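Local atomic coordinates of secretory pathway GDP dissociation inhibitor (Saccharomyces cerevisiae, PDB entry 2BCG), a protein that holds Rab GTPases such as Sec4 in the GDP-bound state by inhibiting GDP release, and extracts GDP-bound Ypt7 from vacuolar membranes. Residues P140-G143 with I144-R148; T368-T372 with D373-I377. All coordinates share one frame; numbering follows the deposited sequence. Where two conformers were deposited one is given.

Contact 1: residues P140-G143 with I144-R148. With GER (geran-8-yl geran), chain D.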
ATOM      1  N   PRO A 140       8.446 -29.162  18.077  1.00 20.44           N
ATOM      2  CA  PRO A 140       9.349 -30.287  17.842  1.00 20.45           C
ATOM      3  C   PRO A 140      10.558 -29.927  16.982  1.00 21.60           C
ATOM      4  O   PRO A 140      11.366 -30.813  16.665  1.00 22.08           O
ATOM      5  CB  PRO A 140       8.461 -31.291  17.112  1.00 21.14           C
ATOM      6  CG  PRO A 140       7.507 -30.434  16.337  1.00 21.29           C
ATOM      7  CD  PRO A 140       7.260 -29.215  17.198  1.00 21.01           C
ATOM      8  N   LEU A 141      10.668 -28.648  16.604  1.00 21.83           N
ATOM      9  CA  LEU A 141      11.758 -28.206  15.733  1.00 22.40           C
ATOM     10  C   LEU A 141      13.150 -28.402  16.360  1.00 23.49           C
ATOM     11  O   LEU A 141      14.142 -28.486  15.635  1.00 23.76           O
ATOM     12  CB  LEU A 141      11.547 -26.751  15.314  1.00 22.19           C
ATOM     13  CG  LEU A 141      10.459 -26.457  14.266  1.00 22.27           C
ATOM     14  CD1 LEU A 141      10.214 -24.954  14.179  1.00 21.83           C
ATOM     15  CD2 LEU A 141      10.828 -27.043  12.883  1.00 21.66           C
ATOM     16  N   MET A 142      13.208 -28.469  17.700  1.00 23.76           N
ATOM     17  CA  MET A 142      14.467 -28.611  18.457  1.00 24.61           C
ATOM     18  C   MET A 142      14.244 -29.560  19.625  1.00 23.34           C
ATOM     19  O   MET A 142      13.144 -29.595  20.180  1.00 22.09           O
ATOM     20  CB  MET A 142      14.901 -27.265  19.047  1.00 25.64           C
ATOM     21  CG  MET A 142      15.256 -26.193  18.044  1.00 26.86           C
ATOM     22  SD  MET A 142      16.008 -24.812  18.903  1.00 26.95           S
ATOM     23  CE  MET A 142      16.073 -23.645  17.530  1.00 26.65           C
ATOM     24  N   GLY A 143      15.284 -30.299  20.014  1.00 22.56           N
ATOM     25  CA  GLY A 143      15.247 -31.072  21.253  1.00 23.06           C
ATOM     26  C   GLY A 143      15.524 -30.208  22.472  1.00 22.33           C
ATOM     27  O   GLY A 143      15.941 -29.043  22.345  1.00 22.90           O
ATOM     28  N   ILE A 144      15.336 -30.786  23.663  1.00 22.25           N
ATOM     29  CA  ILE A 144      15.431 -30.028  24.916  1.00 23.33           C
ATOM     30  C   ILE A 144      16.791 -29.349  25.123  1.00 22.73           C
ATOM     31  O   ILE A 144      16.872 -28.166  25.451  1.00 22.65           O
ATOM     32  CB  ILE A 144      15.094 -30.901  26.154  1.00 23.25           C
ATOM     33  CG1 ILE A 144      13.662 -31.444  26.052  1.00 25.76           C
ATOM     34  CG2 ILE A 144      15.251 -30.086  27.454  1.00 25.06           C
ATOM     35  CD1 ILE A 144      13.143 -32.284  27.265  1.00 25.24           C
ATOM     36  N   PHE A 145      17.872 -30.094  24.926  1.00 22.92           N
ATOM     37  CA  PHE A 145      19.191 -29.526  25.210  1.00 22.21           C
ATOM     38  C   PHE A 145      19.578 -28.431  24.221  1.00 22.50           C
ATOM     39  O   PHE A 145      20.210 -27.439  24.596  1.00 23.38           O
ATOM     40  CB  PHE A 145      20.244 -30.631  25.272  1.00 21.35           C
ATOM     41  CG  PHE A 145      20.030 -31.565  26.422  1.00 20.65           C
ATOM     42  CD1 PHE A 145      19.603 -32.870  26.209  1.00 20.77           C
ATOM     43  CD2 PHE A 145      20.208 -31.125  27.726  1.00 23.04           C
ATOM     44  CE1 PHE A 145      19.380 -33.731  27.296  1.00 21.43           C
ATOM     45  CE2 PHE A 145      19.989 -31.981  28.809  1.00 22.23           C
ATOM     46  CZ  PHE A 145      19.554 -33.286  28.584  1.00 20.66           C
ATOM     47  N   GLU A 146      19.167 -28.610  22.970  1.00 23.61           N
ATOM     48  CA  GLU A 146      19.388 -27.589  21.957  1.00 23.87           C
ATOM     49  C   GLU A 146      18.537 -26.344  22.229  1.00 23.83           C
ATOM     50  O   GLU A 146      18.982 -25.214  21.989  1.00 23.73           O
ATOM     51  CB  GLU A 146      19.169 -28.159  20.553  1.00 25.35           C
ATOM     52  CG  GLU A 146      19.708 -27.283  19.426  1.00 27.49           C
ATOM     53  CD  GLU A 146      21.242 -27.111  19.364  1.00 30.21           C
ATOM     54  OE1 GLU A 146      22.004 -27.725  20.138  1.00 31.62           O
ATOM     55  OE2 GLU A 146      21.695 -26.355  18.478  1.00 31.25           O
ATOM     56  N   LYS A 147      17.339 -26.547  22.770  1.00 23.68           N
ATOM     57  CA  LYS A 147      16.482 -25.428  23.137  1.00 24.03           C
ATOM     58  C   LYS A 147      17.088 -24.603  24.252  1.00 24.50           C
ATOM     59  O   LYS A 147      17.015 -23.383  24.204  1.00 24.60           O
ATOM     60  CB  LYS A 147      15.107 -25.910  23.552  1.00 23.51           C
ATOM     61  CG  LYS A 147      14.198 -26.152  22.418  1.00 22.83           C
ATOM     62  CD  LYS A 147      12.811 -26.443  22.950  1.00 21.92           C
ATOM     63  CE  LYS A 147      11.917 -26.864  21.791  1.00 20.79           C
ATOM     64  NZ  LYS A 147      10.569 -27.274  22.231  1.00 19.58           N
ATOM     65  N   ARG A 148      17.706 -25.267  25.241  1.00 23.97           N
ATOM     66  CA  ARG A 148      18.405 -24.568  26.311  1.00 25.48           C
ATOM     67  C   ARG A 148      19.543 -23.673  25.788  1.00 24.46           C
ATOM     68  O   ARG A 148      19.721 -22.541  26.271  1.00 25.27           O
ATOM     69  CB  ARG A 148      18.909 -25.561  27.371  1.00 24.67           C
ATOM     70  CG  ARG A 148      17.779 -26.231  28.150  1.00 26.89           C
ATOM     71  CD  ARG A 148      18.280 -27.152  29.266  1.00 27.89           C
ATOM     72  NE  ARG A 148      17.159 -27.900  29.837  1.00 31.30           N
ATOM     73  CZ  ARG A 148      17.260 -28.840  30.770  1.00 32.24           C
ATOM     74  NH1 ARG A 148      18.446 -29.180  31.272  1.00 33.60           N
ATOM     75  NH2 ARG A 148      16.156 -29.439  31.200  1.00 35.49           N
TER
HETATM   76  C1  GER D2000      12.881  -9.036  22.670  1.00 51.47           C
HETATM   77  C2  GER D2000      12.642 -10.565  22.743  1.00 52.02           C
HETATM   78  C3  GER D2000      13.623 -11.545  22.514  1.00 51.01           C
HETATM   79  C4  GER D2000      15.076 -11.197  22.153  1.00 51.43           C
HETATM   80  C5  GER D2000      13.221 -13.026  22.608  1.00 51.52           C
HETATM   81  C6  GER D2000      13.728 -13.719  23.881  1.00 50.88           C
HETATM   82  C7  GER D2000      13.120 -14.967  24.052  1.00 49.83           C
HETATM   83  C8  GER D2000      13.533 -16.052  24.836  1.00 48.99           C
HETATM   84  C9  GER D2000      14.814 -15.981  25.685  1.00 48.29           C
HETATM   85  C10 GER D2000      12.668 -17.327  24.865  1.00 47.50           C
HETATM   86  C11 GER D2000      13.250 -18.493  24.046  1.00 45.01           C
HETATM   87  C12 GER D2000      12.631 -19.694  24.397  1.00 42.40           C
HETATM   88  C13 GER D2000      12.870 -20.987  23.927  1.00 40.50           C
HETATM   89  C14 GER D2000      13.929 -21.290  22.868  1.00 39.40           C
HETATM   90  C15 GER D2000      12.042 -22.144  24.485  1.00 39.28           C
HETATM   91  C16 GER D2000      12.755 -22.799  25.659  1.00 37.80           C
HETATM   92  C17 GER D2000      12.152 -24.003  25.990  1.00 37.47           C
HETATM   93  C18 GER D2000      12.784 -25.125  26.514  1.00 36.99           C
HETATM   94  C19 GER D2000      14.303 -25.108  26.785  1.00 37.00           C
HETATM   95  C20 GER D2000      11.946 -26.382  26.825  1.00 37.76           C

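Contact 2: residues T368-T372 with D373-I377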
ATOM      1  N   THR A 368      10.885 -17.418  -5.663  1.00 13.08           N
ATOM      2  CA  THR A 368      12.266 -17.715  -5.330  1.00 13.14           C
ATOM      3  C   THR A 368      13.134 -17.155  -6.443  1.00 13.25           C
ATOM      4  O   THR A 368      12.637 -16.824  -7.531  1.00 13.18           O
ATOM      5  CB  THR A 368      12.479 -19.244  -5.186  1.00 13.85           C
ATOM      6  OG1 THR A 368      13.740 -19.505  -4.543  1.00 14.76           O
ATOM      7  CG2 THR A 368      12.410 -19.934  -6.564  1.00 13.39           C
ATOM      8  N   ILE A 369      14.413 -17.005  -6.133  1.00 13.87           N
ATOM      9  CA  ILE A 369      15.410 -16.686  -7.134  1.00 14.66           C
ATOM     10  C   ILE A 369      15.676 -17.973  -7.946  1.00 14.77           C
ATOM     11  O   ILE A 369      15.931 -19.046  -7.389  1.00 14.76           O
ATOM     12  CB  ILE A 369      16.704 -16.248  -6.418  0.50 14.66           C
ATOM     13  CG1 ILE A 369      16.515 -14.904  -5.695  0.50 14.95           C
ATOM     14  CG2 ILE A 369      17.903 -16.236  -7.381  0.50 13.97           C
ATOM     15  CD1 ILE A 369      16.042 -13.776  -6.562  0.50 16.35           C
ATOM     16  N   ILE A 370      15.543 -17.857  -9.257  1.00 15.19           N
ATOM     17  CA  ILE A 370      15.726 -18.977 -10.165  1.00 16.73           C
ATOM     18  C   ILE A 370      17.178 -19.444 -10.106  1.00 16.56           C
ATOM     19  O   ILE A 370      18.102 -18.623 -10.185  1.00 17.70           O
ATOM     20  CB  ILE A 370      15.304 -18.559 -11.596  1.00 16.38           C
ATOM     21  CG1 ILE A 370      13.793 -18.376 -11.684  1.00 16.81           C
ATOM     22  CG2 ILE A 370      15.742 -19.598 -12.667  1.00 18.06           C
ATOM     23  CD1 ILE A 370      13.366 -17.598 -12.916  1.00 17.47           C
ATOM     24  N   GLU A 371      17.369 -20.756  -9.961  1.00 16.34           N
ATOM     25  CA  GLU A 371      18.734 -21.338 -10.003  1.00 18.18           C
ATOM     26  C   GLU A 371      18.870 -22.502 -10.982  1.00 18.79           C
ATOM     27  O   GLU A 371      19.949 -23.108 -11.078  1.00 20.61           O
ATOM     28  CB  GLU A 371      19.239 -21.726  -8.611  1.00 18.02           C
ATOM     29  CG  GLU A 371      18.407 -22.815  -7.922  1.00 18.88           C
ATOM     30  CD  GLU A 371      18.916 -23.122  -6.532  1.00 20.36           C
ATOM     31  OE1 GLU A 371      19.413 -24.269  -6.316  1.00 23.52           O
ATOM     32  OE2 GLU A 371      18.835 -22.220  -5.667  1.00 21.46           O
ATOM     33  N   THR A 372      17.803 -22.834 -11.702  1.00 19.28           N
ATOM     34  CA  THR A 372      17.894 -23.918 -12.691  1.00 20.13           C
ATOM     35  C   THR A 372      17.403 -23.459 -14.066  1.00 20.75           C
ATOM     36  O   THR A 372      16.990 -22.304 -14.259  1.00 21.42           O
ATOM     37  CB  THR A 372      17.085 -25.185 -12.307  1.00 20.29           C
ATOM     38  OG1 THR A 372      15.699 -24.990 -12.599  1.00 19.64           O
ATOM     39  CG2 THR A 372      17.293 -25.558 -10.840  1.00 21.70           C
ATOM     40  N   ASP A 373      17.419 -24.393 -15.001  1.00 21.91           N
ATOM     41  CA  ASP A 373      17.013 -24.067 -16.352  1.00 21.97           C
ATOM     42  C   ASP A 373      15.549 -24.345 -16.600  1.00 22.34           C
ATOM     43  O   ASP A 373      15.045 -24.091 -17.692  1.00 22.37           O
ATOM     44  CB  ASP A 373      17.909 -24.809 -17.338  1.00 23.11           C
ATOM     45  CG  ASP A 373      19.381 -24.409 -17.186  1.00 24.85           C
ATOM     46  OD1 ASP A 373      19.685 -23.193 -17.081  1.00 28.81           O
ATOM     47  OD2 ASP A 373      20.240 -25.312 -17.149  1.00 28.98           O
ATOM     48  N   LYS A 374      14.851 -24.848 -15.574  1.00 21.81           N
ATOM     49  CA  LYS A 374      13.440 -25.150 -15.689  1.00 22.17           C
ATOM     50  C   LYS A 374      12.751 -24.505 -14.491  1.00 22.42           C
ATOM     51  O   LYS A 374      12.450 -25.194 -13.504  1.00 22.08           O
ATOM     52  CB  LYS A 374      13.196 -26.660 -15.731  1.00 22.06           C
ATOM     53  CG  LYS A 374      13.657 -27.294 -17.064  1.00 21.06           C
ATOM     54  CD  LYS A 374      13.340 -28.772 -17.144  1.00 22.32           C
ATOM     55  CE  LYS A 374      13.833 -29.343 -18.467  1.00 22.90           C
ATOM     56  NZ  LYS A 374      13.624 -30.830 -18.521  1.00 25.65           N
ATOM     57  N   PRO A 375      12.559 -23.167 -14.567  1.00 23.05           N
ATOM     58  CA  PRO A 375      12.082 -22.370 -13.425  1.00 23.70           C
ATOM     59  C   PRO A 375      10.791 -22.910 -12.805  1.00 24.09           C
ATOM     60  O   PRO A 375      10.700 -22.996 -11.572  1.00 23.49           O
ATOM     61  CB  PRO A 375      11.890 -20.974 -14.023  1.00 23.40           C
ATOM     62  CG  PRO A 375      12.889 -20.929 -15.140  1.00 23.33           C
ATOM     63  CD  PRO A 375      12.844 -22.305 -15.735  1.00 23.25           C
ATOM     64  N   HIS A 376       9.827 -23.306 -13.640  1.00 24.75           N
ATOM     65  CA  HIS A 376       8.546 -23.850 -13.155  1.00 25.78           C
ATOM     66  C   HIS A 376       8.742 -25.086 -12.270  1.00 25.18           C
ATOM     67  O   HIS A 376       8.089 -25.233 -11.230  1.00 25.54           O
ATOM     68  CB  HIS A 376       7.602 -24.151 -14.328  1.00 26.66           C
ATOM     69  CG  HIS A 376       7.167 -22.934 -15.093  1.00 30.29           C
ATOM     70  ND1 HIS A 376       6.142 -22.962 -16.022  1.00 33.86           N
ATOM     71  CD2 HIS A 376       7.608 -21.651 -15.061  1.00 32.63           C
ATOM     72  CE1 HIS A 376       5.981 -21.751 -16.534  1.00 34.18           C
ATOM     73  NE2 HIS A 376       6.851 -20.935 -15.962  1.00 33.22           N
ATOM     74  N   ILE A 377       9.678 -25.956 -12.648  1.00 24.00           N
ATOM     75  CA  ILE A 377       9.959 -27.175 -11.876  1.00 23.14           C
ATOM     76  C   ILE A 377      10.548 -26.881 -10.474  1.00 21.72           C
ATOM     77  O   ILE A 377      10.321 -27.631  -9.511  1.00 22.11           O
ATOM     78  CB  ILE A 377      10.883 -28.151 -12.671  1.00 23.36           C
ATOM     79  CG1 ILE A 377      10.200 -28.620 -13.972  1.00 25.05           C
ATOM     80  CG2 ILE A 377      11.380 -29.313 -11.794  1.00 24.33           C
ATOM     81  CD1 ILE A 377       8.660 -28.486 -14.050  1.00 28.28           C
TER

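Contact 1: residues P140-G143 with I144-R148
K147 lies across M142: its CG is 3.6 Å from M142 CB and 4.2 Å from M142 SD, and further out its CE passes 3.4 Å from M142 O. The same aliphatic chain lines the prenyl pocket. K147 CB lies 3.4 Å from C19, one of the terminal methyls of the geranylgeranyl group, and K147 CD is 3.8 Å from C18; R148 CG borders C19 at 3.9 Å. G143 is the N-cap of helix 144-159, and its O accepts the bond from K147 N (2.9 Å, N-H...O 149°) that closes the first turn. With CG anti to its own carbonyl carbon (chi1 -83°) and an extended chain beyond, K147 reaches back over the loop that precedes its helix, and NZ is hydrogen-bonded to the carbonyl oxygens of A136 and S139, at the end of helix 133-138 and just after it. Cut back to an alanine, position K147 would probably leave the A136 and S139 carbonyls without their ammonium partner and uncover the C17-C18 part of the lipid. M142 also packs on T191 and F194 of helix 189-199. E146 turns its carboxylate elsewhere, to R149, T191 and the backbone N of G188.

Contact 2: residues T368-T372 with D373-I377
T372 holds OG1 between its backbone N and carbonyl carbon (chi1 79°), which turns the hydroxyl toward the chain that follows, while I370, with CG1 anti to its carbonyl carbon (chi1 -70°), turns that branch toward P375. T372 OG1 accepts the backbone N-H of K374 at 3.1 Å, and the bond is fairly straight (N-H...O 159°). The same hydroxyl is hydrogen-bonded to OE1 of E378, whose OE2 takes the backbone N of E371, so one carboxylate ties together two points of the turn. Next to the T372-K374 bond, I370 meets the proline ring with both branches: CD1 lies 3.8 Å from P375 CB, and CG2 is 4.0 Å from P375 CG. I396 of strand 391-402 touches both residues, and I370 also packs on R309 and I311 of strand 303-317, joining this small apolar patch to the sheet. A weak backbone bond, I377 N to K374 O at 3.0 Å, accompanies the start of the short helix. A threonine hydroxyl accepting the N-H two residues on is the defining bond of an ST turn, here within the bend that leads from strand 362-369 of the mixed sheet into helix 375-378.

Overall arrangement
Contact 1 and contact 2 are separate surface features, in series along the chain: their centres are about 34 Å apart and their nearest atoms about 19 Å. The first lies toward the periphery, its centre about 31 Å from the centre of the chain, where K147 and R148 belong to the lipid-binding site. That site holds geranylgeranyl groups, and the side chain of K147 is about 4 Å from a second one, so K147 borders both. The centre of contact 2 is about 21 Å from the chain centre, where residues 368-377 leave the mixed sheet of seven strands. That sheet connects the two regions: P140 and L141 touch Y127 of its outermost strand 125-128, whereas I370 and P375 touch strand 391-402 at the opposite edge.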